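Local coordinates for protein glycosyl transferase family 8 (Streptococcus pneumoniae, PDB 5GVV) that transfers galactose from UDP-galactose to the terminal glucose of the already glycosylated serine-rich repeat protein PsrP, a step in its polymorphic O-glycosylation, at residues Ser26-Asn31 with Leu109-Leu115; Tyr127-Ala131 with Phe141-Leu146; Leu222-Tyr228 with Arg242-Trp247. All blocks are in the same frame, centred on the assembly; numbering follows the deposited sequence.

Contact 1 (Ser26-Asn31 with Leu109-Leu115); sequences SLCRHN and LIVTGDL
N31 and S26 carry the polar side of this contact, gripping the backbone of 109-115 at two places. The amide of N31 works at both ends. Its OD1 takes the backbone N of L115 at 2.8 Å, almost straight (174°) and on a lone pair in the carbonyl plane, at the N-cap position before helix 116-119. Its ND2 gives one hydrogen to L27 O within its own segment and the other to G113 O at 3.1 Å, meeting that carbonyl from above its plane. Three bonds thus fix the amide's rotation, and a water joins OD1 to the carboxylate of D114, whose OD1 also bonds T116. Near the other end, S26 OG accepts V111 N at 2.9 Å while also bonding A23 O.

One face of the H30 ring is laid over the backbone at T112 and G113: G113 CA makes a CH-pi contact 4.0 Å from the ring centroid, and T112 O stands over the same face. R29 CG covers the opposite face, and H30 NE2 bonds Y250 OH. Apolar contact is lighter, with L27 CD1 meeting L115 CD1 at 4.0 Å and V111 CB resting on L27 CA.

Segment 26-30 of helix 17-30 runs nearly parallel (6°) to strand 109-111; L27 packs on strands 6-11 and 34-40, while S26 and I110 meet Y250 of helix 244-251.

Contact 2 (Tyr127-Ala131 with Phe141-Leu146); sequences YLAAA and FNAGVL
This contact lies in the central mixed sheet of the family 8 transferase domain, where strand 128-131 runs antiparallel to strand 145-149 and the chain before the latter bends round A131. The bend is pinned by N142 N, which donates to A131 O at 2.9 Å, nearly along the C=O axis. A water bridges the two segments beside it: it accepts from A131 N and donates to N142 O and V145 O, satisfying three buried backbone atoms.

An apolar cluster forms around A130. Its CB touches F141 CB and L146 CD2, both at 3.7 Å, and stands obliquely to the F141 ring. L128 sets CD1 over one face of that ring, 4.5 Å from CZ, and against L146 CD2 at 3.9 Å. In F141 a chi1 of 55° tucks CG over its own backbone and brings the ring against A130 and L128; Y189 meets the ring edge-to-face.

N142 OD1 accepts G144 N at 2.8 Å, from above the carbonyl plane. N197 ND2 also bonds this OD1. The result is an Asx turn leading into strand 145-149, close beside the metal ligand H227.

Contact 3 (Leu222-Tyr228 with Arg242-Trp247); sequences LPLILHY and RLREVW. With MN (manganese (II) ion), chain C.
The Y228 ring receives the indole of W247 on one face: the five-membered ring of W247 presents its edge, with centroids 5.9 Å apart and planes at 89°, an offset edge-to-face pair. At the edge of the Y228 ring, near its plane, lie the carbonyl oxygens of L243 and R242, the latter 4.0 Å from CE1. W247 CB is 4.2 Å from Y228 CE2, while the indole reaches on toward helix 17-30, packing on R18, Q19 and T22, and also meets the W235 ring.

Y228 OH donates to L243 O at 2.6 Å. The hydroxyl comes from above the carbonyl plane (41° out of it), and V246 N reaches the same oxygen from the opposite face, so the carbonyl just before helix 244-251 is shared between a tyrosine and the helix's own first turn. With chi1 at -62°, CG of Y228 points opposite its carbonyl carbon, and the ring reaches across to the helix start.

Beside this bond runs an apolar seam. L226 forks against two residues: its CD2 touches L243 CD1 at 3.6 Å, and its CD1 meets V246 CG1 at 3.8 Å, each pair of side chains crossing at about a right angle. L222 extends the seam more loosely, CD1 toward L243 CD1 and CD2 toward V246 CG2.

H227, between L226 and Y228, has no part in this seam. Its NE2 binds the manganese at 2.1 Å together with D106 and D108, and its ND1 bonds N197 OD1, which would help fix the orientation of the imidazole. Such a histidine on a strand, completing a metal site with a DxD motif beside bound UDP, is characteristic of family 8 GT-A glycosyltransferases.

How the contacts relate
From the N terminus, segment 26-31 lies at the last part of helix 17-30, and contact 1 closes a long loop of 77 residues to strand 109-111, just after the metal-binding D106 and D108. Contact 2 then closes a short loop between two strands of the central sheet, and contact 3 another from strand 225-227 to helix 244-251. The three follow in series; none nests or crosses. In space they join: strands 109-111 and 225-227 pair antiparallel, with I110 O 2.9 Å from L226 N, linking contacts 1 and 3. L109 CD2 packs on G144 O, and G144 CA on H227 CE1, bringing contact 2 up to both near the manganese and UDP.

Contact 1 (Ser26-Asn31 with Leu109-Leu115)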
loop_
_atom_site.group_PDB
_atom_site.type_symbol
_atom_site.label_atom_id
_atom_site.label_comp_id
_atom_site.label_asym_id
_atom_site.label_seq_id
_atom_site.Cartn_x
_atom_site.Cartn_y
_atom_site.Cartn_z
ATOM N N SER A 26 13.460 5.760 1.444
ATOM C CA SER A 26 14.530 6.055 2.400
ATOM C C SER A 26 15.887 6.079 1.695
ATOM O O SER A 26 16.720 6.942 1.978
ATOM C CB SER A 26 14.522 5.056 3.562
ATOM O OG SER A 26 14.846 3.740 3.147
ATOM N N LEU A 27 16.091 5.151 0.763
ATOM C CA LEU A 27 17.312 5.102 -0.048
ATOM C C LEU A 27 17.493 6.368 -0.894
ATOM O O LEU A 27 18.579 6.965 -0.914
ATOM C CB LEU A 27 17.301 3.858 -0.946
ATOM C CG LEU A 27 18.430 3.662 -1.965
ATOM C CD1 LEU A 27 19.774 3.506 -1.278
ATOM C CD2 LEU A 27 18.156 2.470 -2.854
ATOM N N CYS A 28 16.428 6.780 -1.579
ATOM C CA CYS A 28 16.486 7.926 -2.489
ATOM C C CYS A 28 16.553 9.247 -1.733
ATOM O O CYS A 28 17.065 10.241 -2.248
ATOM C CB CYS A 28 15.272 7.928 -3.426
ATOM S SG CYS A 28 15.221 6.538 -4.569
ATOM N N ARG A 29 16.012 9.258 -0.519
ATOM C CA ARG A 29 16.078 10.431 0.339
ATOM C C ARG A 29 17.527 10.866 0.576
ATOM O O ARG A 29 17.827 12.065 0.627
ATOM C CB ARG A 29 15.399 10.122 1.675
ATOM C CG ARG A 29 15.547 11.206 2.730
ATOM C CD ARG A 29 14.942 12.524 2.271
ATOM N NE ARG A 29 14.944 13.511 3.346
ATOM C CZ ARG A 29 15.932 14.374 3.567
ATOM N NH1 ARG A 29 17.005 14.385 2.788
ATOM N NH2 ARG A 29 15.849 15.232 4.572
ATOM N N HIS A 30 18.428 9.892 0.689
ATOM C CA HIS A 30 19.795 10.179 1.111
ATOM C C HIS A 30 20.851 9.873 0.046
ATOM O O HIS A 30 22.033 10.144 0.255
ATOM C CB HIS A 30 20.115 9.408 2.394
ATOM C CG HIS A 30 19.204 9.733 3.538
ATOM N ND1 HIS A 30 19.289 10.912 4.247
ATOM C CD2 HIS A 30 18.188 9.032 4.095
ATOM C CE1 HIS A 30 18.367 10.924 5.191
ATOM N NE2 HIS A 30 17.683 9.795 5.121
ATOM N N ASN A 31 20.421 9.316 -1.086
ATOM C CA ASN A 31 21.340 8.923 -2.149
ATOM C C ASN A 31 20.759 9.194 -3.538
ATOM O O ASN A 31 19.668 8.719 -3.865
ATOM C CB ASN A 31 21.699 7.435 -2.030
ATOM C CG ASN A 31 22.315 7.082 -0.684
ATOM O OD1 ASN A 31 23.541 7.000 -0.546
ATOM N ND2 ASN A 31 21.464 6.867 0.315
ATOM N N LEU A 109 13.541 -2.798 5.382
ATOM C CA LEU A 109 14.615 -1.986 5.928
ATOM C C LEU A 109 14.498 -0.520 5.554
ATOM O O LEU A 109 13.706 -0.143 4.675
ATOM C CB LEU A 109 15.990 -2.542 5.528
ATOM C CG LEU A 109 16.369 -2.698 4.059
ATOM C CD1 LEU A 109 16.739 -1.368 3.433
ATOM C CD2 LEU A 109 17.524 -3.686 3.918
ATOM N N ILE A 110 15.307 0.291 6.229
ATOM C CA ILE A 110 15.320 1.738 6.058
ATOM C C ILE A 110 16.762 2.241 5.943
ATOM O O ILE A 110 17.596 1.919 6.790
ATOM C CB ILE A 110 14.691 2.427 7.275
ATOM C CG1 ILE A 110 13.199 2.089 7.386
ATOM C CG2 ILE A 110 14.893 3.935 7.205
ATOM C CD1 ILE A 110 12.320 2.810 6.365
ATOM N N VAL A 111 17.041 3.040 4.914
ATOM C CA VAL A 111 18.333 3.708 4.769
ATOM C C VAL A 111 18.211 5.102 5.378
ATOM O O VAL A 111 17.252 5.827 5.088
ATOM C CB VAL A 111 18.728 3.819 3.282
ATOM C CG1 VAL A 111 20.051 4.575 3.112
ATOM C CG2 VAL A 111 18.799 2.430 2.653
ATOM N N THR A 112 19.164 5.474 6.234
ATOM C CA THR A 112 19.071 6.733 6.970
ATOM C C THR A 112 20.123 7.760 6.570
ATOM O O THR A 112 20.147 8.867 7.118
ATOM C CB THR A 112 19.203 6.521 8.498
ATOM O OG1 THR A 112 20.539 6.095 8.813
ATOM C CG2 THR A 112 18.202 5.493 8.992
ATOM N N GLY A 113 20.990 7.406 5.628
ATOM C CA GLY A 113 22.027 8.330 5.202
ATOM C C GLY A 113 22.789 7.907 3.960
ATOM O O GLY A 113 22.437 6.923 3.301
ATOM N N ASP A 114 23.832 8.671 3.644
ATOM C CA ASP A 114 24.670 8.452 2.470
ATOM C C ASP A 114 25.378 7.104 2.558
ATOM O O ASP A 114 26.061 6.828 3.543
ATOM C CB ASP A 114 25.709 9.575 2.390
ATOM C CG ASP A 114 26.500 9.577 1.090
ATOM O OD1 ASP A 114 26.552 8.548 0.376
ATOM O OD2 ASP A 114 27.094 10.631 0.790
ATOM N N LEU A 115 25.229 6.278 1.522
ATOM C CA LEU A 115 25.861 4.955 1.490
ATOM C C LEU A 115 27.127 4.908 0.632
ATOM O O LEU A 115 27.567 3.822 0.242
ATOM C CB LEU A 115 24.873 3.896 0.991
ATOM C CG LEU A 115 23.590 3.674 1.787
ATOM C CD1 LEU A 115 22.748 2.577 1.165
ATOM C CD2 LEU A 115 23.907 3.342 3.243
HETATM O O HOH W 1 25.516 8.321 -1.942
#

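Contact 2 (Tyr127-Ala131 with Phe141-Leu146)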
loop_
_atom_site.group_PDB
_atom_site.type_symbol
_atom_site.label_atom_id
_atom_site.label_comp_id
_atom_site.label_asym_id
_atom_site.label_seq_id
_atom_site.Cartn_x
_atom_site.Cartn_y
_atom_site.Cartn_z
ATOM N N TYR A 127 33.090 -13.063 -3.431
ATOM C CA TYR A 127 31.830 -13.101 -4.175
ATOM C C TYR A 127 30.885 -11.991 -3.712
ATOM O O TYR A 127 30.037 -11.521 -4.480
ATOM C CB TYR A 127 31.131 -14.452 -3.993
ATOM C CG TYR A 127 31.796 -15.639 -4.669
ATOM C CD1 TYR A 127 31.307 -16.144 -5.867
ATOM C CD2 TYR A 127 32.891 -16.273 -4.089
ATOM C CE1 TYR A 127 31.897 -17.235 -6.478
ATOM C CE2 TYR A 127 33.487 -17.365 -4.693
ATOM C CZ TYR A 127 32.986 -17.840 -5.885
ATOM O OH TYR A 127 33.578 -18.923 -6.490
ATOM N N LEU A 128 31.034 -11.581 -2.453
ATOM C CA LEU A 128 30.166 -10.554 -1.883
ATOM C C LEU A 128 30.717 -9.960 -0.591
ATOM O O LEU A 128 31.732 -10.421 -0.058
ATOM C CB LEU A 128 28.757 -11.117 -1.636
ATOM C CG LEU A 128 28.566 -12.233 -0.597
ATOM C CD1 LEU A 128 28.300 -11.680 0.802
ATOM C CD2 LEU A 128 27.447 -13.172 -1.009
ATOM N N ALA A 129 30.030 -8.930 -0.100
ATOM C CA ALA A 129 30.287 -8.374 1.226
ATOM C C ALA A 129 28.975 -8.366 2.002
ATOM O O ALA A 129 27.919 -8.069 1.433
ATOM C CB ALA A 129 30.848 -6.962 1.128
ATOM N N ALA A 130 29.031 -8.687 3.293
ATOM C CA ALA A 130 27.814 -8.749 4.103
ATOM C C ALA A 130 28.117 -8.529 5.584
ATOM O O ALA A 130 29.252 -8.719 6.027
ATOM C CB ALA A 130 27.117 -10.088 3.904
ATOM N N ALA A 131 27.099 -8.141 6.346
ATOM C CA ALA A 131 27.241 -7.986 7.794
ATOM C C ALA A 131 26.931 -9.301 8.495
ATOM O O ALA A 131 26.177 -10.125 7.972
ATOM C CB ALA A 131 26.317 -6.880 8.319
ATOM N N PHE A 141 26.506 -14.705 7.895
ATOM C CA PHE A 141 26.079 -13.339 7.625
ATOM C C PHE A 141 24.571 -13.208 7.417
ATOM O O PHE A 141 23.894 -14.178 7.061
ATOM C CB PHE A 141 26.820 -12.789 6.405
ATOM C CG PHE A 141 26.680 -13.636 5.168
ATOM C CD1 PHE A 141 25.580 -13.496 4.333
ATOM C CD2 PHE A 141 27.666 -14.549 4.823
ATOM C CE1 PHE A 141 25.451 -14.266 3.188
ATOM C CE2 PHE A 141 27.547 -15.324 3.678
ATOM C CZ PHE A 141 26.434 -15.183 2.860
ATOM N N ASN A 142 24.049 -12.003 7.630
ATOM C CA ASN A 142 22.658 -11.725 7.288
ATOM C C ASN A 142 22.548 -11.394 5.802
ATOM O O ASN A 142 23.359 -10.638 5.271
ATOM C CB ASN A 142 22.095 -10.585 8.132
ATOM C CG ASN A 142 20.654 -10.262 7.784
ATOM O OD1 ASN A 142 20.385 -9.504 6.854
ATOM N ND2 ASN A 142 19.720 -10.838 8.530
ATOM N N ALA A 143 21.540 -11.950 5.138
ATOM C CA ALA A 143 21.445 -11.871 3.682
ATOM C C ALA A 143 20.682 -10.651 3.177
ATOM O O ALA A 143 20.537 -10.465 1.964
ATOM C CB ALA A 143 20.809 -13.137 3.139
ATOM N N GLY A 144 20.193 -9.829 4.102
ATOM C CA GLY A 144 19.342 -8.703 3.747
ATOM C C GLY A 144 20.067 -7.526 3.120
ATOM O O GLY A 144 19.435 -6.637 2.537
ATOM N N VAL A 145 21.389 -7.496 3.255
ATOM C CA VAL A 145 22.193 -6.453 2.625
ATOM C C VAL A 145 23.428 -7.100 2.017
ATOM O O VAL A 145 24.318 -7.556 2.740
ATOM C CB VAL A 145 22.652 -5.378 3.633
ATOM C CG1 VAL A 145 23.571 -4.364 2.945
ATOM C CG2 VAL A 145 21.460 -4.680 4.272
ATOM N N LEU A 146 23.481 -7.154 0.691
ATOM C CA LEU A 146 24.582 -7.829 0.020
ATOM C C LEU A 146 25.227 -6.931 -1.019
ATOM O O LEU A 146 24.582 -6.548 -2.003
ATOM C CB LEU A 146 24.098 -9.123 -0.639
ATOM C CG LEU A 146 23.529 -10.176 0.307
ATOM C CD1 LEU A 146 22.966 -11.350 -0.462
ATOM C CD2 LEU A 146 24.603 -10.649 1.264
HETATM O O HOH W 2 24.566 -8.213 5.395
#

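Contact 3 (Leu222-Tyr228 with Arg242-Trp247)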
loop_
_atom_site.group_PDB
_atom_site.type_symbol
_atom_site.label_atom_id
_atom_site.label_comp_id
_atom_site.label_asym_id
_atom_site.label_seq_id
_atom_site.Cartn_x
_atom_site.Cartn_y
_atom_site.Cartn_z
ATOM N N LEU A 222 21.476 7.400 14.188
ATOM C CA LEU A 222 20.925 6.202 13.561
ATOM C C LEU A 222 21.969 5.457 12.743
ATOM O O LEU A 222 22.780 6.078 12.051
ATOM C CB LEU A 222 19.755 6.581 12.650
ATOM C CG LEU A 222 18.310 6.318 13.082
ATOM C CD1 LEU A 222 18.203 6.055 14.560
ATOM C CD2 LEU A 222 17.392 7.472 12.654
ATOM N N PRO A 223 21.960 4.116 12.826
ATOM C CA PRO A 223 22.802 3.331 11.918
ATOM C C PRO A 223 22.361 3.585 10.477
ATOM O O PRO A 223 21.178 3.859 10.251
ATOM C CB PRO A 223 22.496 1.888 12.324
ATOM C CG PRO A 223 22.074 1.987 13.775
ATOM C CD PRO A 223 21.297 3.279 13.847
ATOM N N LEU A 224 23.292 3.521 9.528
ATOM C CA LEU A 224 22.981 3.839 8.135
ATOM C C LEU A 224 21.904 2.931 7.542
ATOM O O LEU A 224 21.106 3.370 6.703
ATOM C CB LEU A 224 24.248 3.824 7.270
ATOM C CG LEU A 224 25.117 5.076 7.390
ATOM C CD1 LEU A 224 26.480 4.915 6.722
ATOM C CD2 LEU A 224 24.382 6.261 6.803
ATOM N N ILE A 225 21.876 1.669 7.965
ATOM C CA ILE A 225 20.833 0.761 7.489
ATOM C C ILE A 225 20.140 0.018 8.632
ATOM O O ILE A 225 20.775 -0.739 9.369
ATOM C CB ILE A 225 21.361 -0.226 6.424
ATOM C CG1 ILE A 225 21.856 0.545 5.195
ATOM C CG2 ILE A 225 20.262 -1.201 6.022
ATOM C CD1 ILE A 225 22.276 -0.321 4.004
ATOM N N LEU A 226 18.833 0.249 8.773
ATOM C CA LEU A 226 18.028 -0.402 9.807
ATOM C C LEU A 226 17.243 -1.559 9.214
ATOM O O LEU A 226 16.395 -1.346 8.346
ATOM C CB LEU A 226 17.036 0.589 10.418
ATOM C CG LEU A 226 17.567 1.720 11.286
ATOM C CD1 LEU A 226 16.429 2.627 11.712
ATOM C CD2 LEU A 226 18.287 1.155 12.500
ATOM N N HIS A 227 17.490 -2.771 9.705
ATOM C CA HIS A 227 16.852 -3.967 9.159
ATOM C C HIS A 227 15.860 -4.552 10.162
ATOM O O HIS A 227 16.251 -5.075 11.213
ATOM C CB HIS A 227 17.916 -5.007 8.785
ATOM C CG HIS A 227 17.400 -6.133 7.947
ATOM N ND1 HIS A 227 18.203 -7.170 7.512
ATOM C CD2 HIS A 227 16.164 -6.385 7.446
ATOM C CE1 HIS A 227 17.486 -8.008 6.790
ATOM N NE2 HIS A 227 16.243 -7.558 6.736
ATOM N N TYR A 228 14.572 -4.455 9.842
ATOM C CA TYR A 228 13.537 -4.965 10.733
ATOM C C TYR A 228 13.252 -6.447 10.492
ATOM O O TYR A 228 12.152 -6.816 10.058
ATOM C CB TYR A 228 12.252 -4.147 10.573
ATOM C CG TYR A 228 12.410 -2.691 10.947
ATOM C CD1 TYR A 228 12.205 -2.266 12.252
ATOM C CD2 TYR A 228 12.756 -1.744 9.993
ATOM C CE1 TYR A 228 12.341 -0.938 12.597
ATOM C CE2 TYR A 228 12.905 -0.418 10.327
ATOM C CZ TYR A 228 12.697 -0.021 11.631
ATOM O OH TYR A 228 12.840 1.305 11.966
ATOM N N ARG A 242 12.357 -1.746 18.945
ATOM C CA ARG A 242 12.633 -0.312 18.946
ATOM C C ARG A 242 12.693 0.263 17.537
ATOM O O ARG A 242 12.859 -0.481 16.562
ATOM C CB ARG A 242 13.957 -0.026 19.660
ATOM C CG ARG A 242 13.931 -0.249 21.164
ATOM C CD ARG A 242 15.351 -0.308 21.723
ATOM N NE ARG A 242 16.121 -1.388 21.110
ATOM C CZ ARG A 242 17.445 -1.490 21.165
ATOM N NH1 ARG A 242 18.155 -0.574 21.808
ATOM N NH2 ARG A 242 18.065 -2.504 20.575
ATOM N N LEU A 243 12.538 1.586 17.450
ATOM C CA LEU A 243 12.705 2.354 16.207
ATOM C C LEU A 243 11.536 2.203 15.240
ATOM O O LEU A 243 11.679 2.455 14.047
ATOM C CB LEU A 243 14.037 2.031 15.509
ATOM C CG LEU A 243 15.300 2.293 16.342
ATOM C CD1 LEU A 243 16.550 2.205 15.475
ATOM C CD2 LEU A 243 15.223 3.639 17.046
ATOM N N ARG A 244 10.386 1.803 15.769
ATOM C CA ARG A 244 9.154 1.702 14.988
ATOM C C ARG A 244 8.836 3.027 14.292
ATOM O O ARG A 244 8.381 3.047 13.141
ATOM C CB ARG A 244 7.998 1.313 15.912
ATOM C CG ARG A 244 6.628 1.375 15.262
ATOM C CD ARG A 244 5.525 1.057 16.255
ATOM N NE ARG A 244 4.210 1.156 15.626
ATOM C CZ ARG A 244 3.534 0.121 15.135
ATOM N NH1 ARG A 244 4.037 -1.104 15.211
ATOM N NH2 ARG A 244 2.346 0.308 14.574
ATOM N N GLU A 245 9.086 4.130 14.991
ATOM C CA GLU A 245 8.780 5.467 14.477
ATOM C C GLU A 245 9.575 5.845 13.226
ATOM O O GLU A 245 9.120 6.654 12.408
ATOM C CB GLU A 245 9.004 6.517 15.565
ATOM C CG GLU A 245 10.439 6.609 16.072
ATOM C CD GLU A 245 10.768 5.561 17.131
ATOM O OE1 GLU A 245 9.894 4.727 17.470
ATOM O OE2 GLU A 245 11.911 5.584 17.631
ATOM N N VAL A 246 10.765 5.272 13.077
ATOM C CA VAL A 246 11.606 5.581 11.923
ATOM C C VAL A 246 10.988 5.055 10.627
ATOM O O VAL A 246 11.015 5.738 9.593
ATOM C CB VAL A 246 13.025 5.022 12.087
ATOM C CG1 VAL A 246 13.879 5.360 10.861
ATOM C CG2 VAL A 246 13.669 5.562 13.362
ATOM N N TRP A 247 10.421 3.850 10.676
ATOM C CA TRP A 247 9.819 3.264 9.483
ATOM C C TRP A 247 8.643 4.099 9.018
ATOM O O TRP A 247 8.492 4.351 7.823
ATOM C CB TRP A 247 9.355 1.820 9.721
ATOM C CG TRP A 247 8.885 1.142 8.437
ATOM C CD1 TRP A 247 9.650 0.405 7.567
ATOM C CD2 TRP A 247 7.560 1.171 7.880
ATOM N NE1 TRP A 247 8.879 -0.027 6.511
ATOM C CE2 TRP A 247 7.593 0.422 6.681
ATOM C CE3 TRP A 247 6.345 1.744 8.281
ATOM C CZ2 TRP A 247 6.457 0.241 5.876
ATOM C CZ3 TRP A 247 5.220 1.561 7.486
ATOM C CH2 TRP A 247 5.285 0.818 6.294
HETATM MN MN MN C . 14.609 -8.530 5.797
#